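Local coordinates for protein methylase yhhF (Escherichia coli, PDB 2FPO) that methylates the N2 position of guanine 966 of 16S rRNA in the assembled 30S particle, using S-adenosyl-L-methionine as methyl donor, at residues F46-P51 against L175-V180. Sequence-based numbering, arbitrary orientation.
Sequences FNWLAP and LHREKV
Trp48 and Arg177 make a surface packing contact of CH-pi type, joining helix 39-53 to the outermost strand, 173-181, of the mixed sheet. The two short segments run nearly antiparallel, at 155°, and their axes come within 10.4 Å, a gap that a residue as long and flat as tryptophan can span. Trp48 CG lies beside the backbone N (chi1 -65°), which sends the indole from the helix to the strand. Arg177 CB sits over one face of the ring, 3.5 Å from the centroid of its six-membered half and 12° off the normal. Arg177 CG follows over the five-membered ring, 3.7 Å from Trp48 CG, and CD reaches on toward the CD1-NE1 side. Arginine suits this place because its methylenes give the indole an apolar cover while its charge is carried beyond the ring. The guanidinium stands almost perpendicular to the indole rather than stacking on it; Arg177 NH1 turns back to hydrogen-bond His176 O at 2.8 Å, from above the carbonyl plane, and lies over the His176 ring. Farther along the strand, Lys179 meets the indole rim, its N at the edge and CB 3.9 Å from Trp48 CZ2; its extended chain leads away to a hydrogen bond between NZ and Thr44 OG1. Were Trp48 an alanine, the Arg177 methylenes would probably lose their aromatic partner and a gap would open between helix and strand. His176 and Arg177 both pair with Leu188 in a classic beta bulge, and the whole is helix-on-sheet packing at the 173-181/184-191 hairpin closing one edge of the Rossmann-like methyltransferase fold.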
# COMPACT_ATOMS: atom_id res chain seq x y z
N PHE A 46 -9.09 -4.94 -3.30
CA PHE A 46 -9.83 -5.02 -2.06
C PHE A 46 -10.81 -6.16 -2.05
O PHE A 46 -11.15 -6.65 -0.98
CB PHE A 46 -10.38 -3.66 -1.61
CG PHE A 46 -9.29 -2.76 -1.09
CD1 PHE A 46 -8.80 -2.92 0.22
CD2 PHE A 46 -8.68 -1.81 -1.93
CE1 PHE A 46 -7.78 -2.14 0.70
CE2 PHE A 46 -7.64 -1.01 -1.45
CZ PHE A 46 -7.20 -1.16 -0.14
N ASN A 47 -11.22 -6.63 -3.23
CA ASN A 47 -11.91 -7.91 -3.30
C ASN A 47 -10.95 -9.05 -2.90
O ASN A 47 -11.33 -9.91 -2.11
CB ASN A 47 -12.56 -8.13 -4.68
CG ASN A 47 -13.69 -7.12 -4.97
OD1 ASN A 47 -14.08 -6.31 -4.12
ND2 ASN A 47 -14.22 -7.18 -6.20
N TRP A 48 -9.70 -9.02 -3.39
CA TRP A 48 -8.70 -10.04 -2.95
C TRP A 48 -8.44 -10.00 -1.44
O TRP A 48 -8.17 -11.03 -0.82
CB TRP A 48 -7.33 -9.85 -3.63
CG TRP A 48 -7.26 -10.07 -5.14
CD1 TRP A 48 -8.11 -10.79 -5.93
CD2 TRP A 48 -6.25 -9.55 -6.01
NE1 TRP A 48 -7.69 -10.75 -7.25
CE2 TRP A 48 -6.55 -10.01 -7.32
CE3 TRP A 48 -5.10 -8.77 -5.81
CZ2 TRP A 48 -5.74 -9.70 -8.43
CZ3 TRP A 48 -4.31 -8.45 -6.90
CH2 TRP A 48 -4.64 -8.92 -8.20
N LEU A 49 -8.47 -8.80 -0.87
CA LEU A 49 -8.14 -8.55 0.55
C LEU A 49 -9.33 -8.64 1.50
O LEU A 49 -9.15 -8.54 2.71
CB LEU A 49 -7.51 -7.16 0.68
CG LEU A 49 -6.09 -7.01 0.09
CD1 LEU A 49 -5.58 -5.59 0.28
CD2 LEU A 49 -5.12 -8.03 0.69
N ALA A 50 -10.53 -8.83 0.95
CA ALA A 50 -11.78 -8.71 1.73
C ALA A 50 -11.78 -9.59 3.01
O ALA A 50 -12.14 -9.11 4.08
CB ALA A 50 -12.99 -9.01 0.85
N PRO A 51 -11.34 -10.86 2.91
CA PRO A 51 -11.37 -11.67 4.13
C PRO A 51 -10.24 -11.45 5.15
O PRO A 51 -10.22 -12.15 6.16
CB PRO A 51 -11.34 -13.10 3.58
CG PRO A 51 -10.58 -13.00 2.32
CD PRO A 51 -10.88 -11.64 1.74
N LEU A 175 3.72 -15.93 -5.30
CA LEU A 175 2.66 -15.23 -6.03
C LEU A 175 1.29 -15.77 -5.61
O LEU A 175 1.03 -16.95 -5.72
CB LEU A 175 2.86 -15.31 -7.54
CG LEU A 175 1.97 -14.43 -8.43
CD1 LEU A 175 2.07 -12.92 -8.07
CD2 LEU A 175 2.35 -14.64 -9.87
N HIS A 176 0.45 -14.88 -5.07
CA HIS A 176 -0.83 -15.28 -4.47
C HIS A 176 -2.04 -14.95 -5.35
O HIS A 176 -2.93 -15.78 -5.50
CB HIS A 176 -0.99 -14.66 -3.07
CG HIS A 176 -2.07 -15.30 -2.25
ND1 HIS A 176 -2.03 -16.63 -1.89
CD2 HIS A 176 -3.21 -14.79 -1.73
CE1 HIS A 176 -3.12 -16.92 -1.19
NE2 HIS A 176 -3.85 -15.82 -1.07
N ARG A 177 -2.07 -13.72 -5.87
CA ARG A 177 -3.07 -13.27 -6.88
C ARG A 177 -2.35 -12.48 -7.96
O ARG A 177 -1.32 -11.87 -7.71
CB ARG A 177 -4.15 -12.36 -6.28
CG ARG A 177 -4.96 -12.94 -5.11
CD ARG A 177 -5.88 -14.08 -5.57
NE ARG A 177 -6.63 -14.64 -4.44
CZ ARG A 177 -6.34 -15.78 -3.81
NH1 ARG A 177 -5.30 -16.51 -4.20
NH2 ARG A 177 -7.11 -16.21 -2.80
N GLU A 178 -2.91 -12.48 -9.16
CA GLU A 178 -2.39 -11.68 -10.27
C GLU A 178 -3.47 -11.25 -11.27
O GLU A 178 -4.31 -12.04 -11.65
CB GLU A 178 -1.27 -12.43 -11.02
CG GLU A 178 -0.58 -11.54 -12.07
CD GLU A 178 0.44 -12.29 -12.91
OE1 GLU A 178 0.04 -13.19 -13.66
OE2 GLU A 178 1.64 -11.96 -12.83
N LYS A 179 -3.44 -9.99 -11.68
CA LYS A 179 -4.30 -9.51 -12.75
C LYS A 179 -3.46 -8.67 -13.69
O LYS A 179 -2.72 -7.79 -13.26
CB LYS A 179 -5.44 -8.66 -12.22
CG LYS A 179 -6.39 -8.15 -13.30
CD LYS A 179 -7.48 -7.26 -12.73
CE LYS A 179 -8.62 -7.09 -13.75
NZ LYS A 179 -9.83 -6.39 -13.19
N VAL A 180 -3.57 -8.94 -14.98
CA VAL A 180 -2.95 -8.09 -15.98
C VAL A 180 -4.03 -7.31 -16.71
O VAL A 180 -4.99 -7.89 -17.23
CB VAL A 180 -2.04 -8.90 -16.94
CG1 VAL A 180 -1.44 -8.00 -18.01
CG2 VAL A 180 -0.93 -9.58 -16.15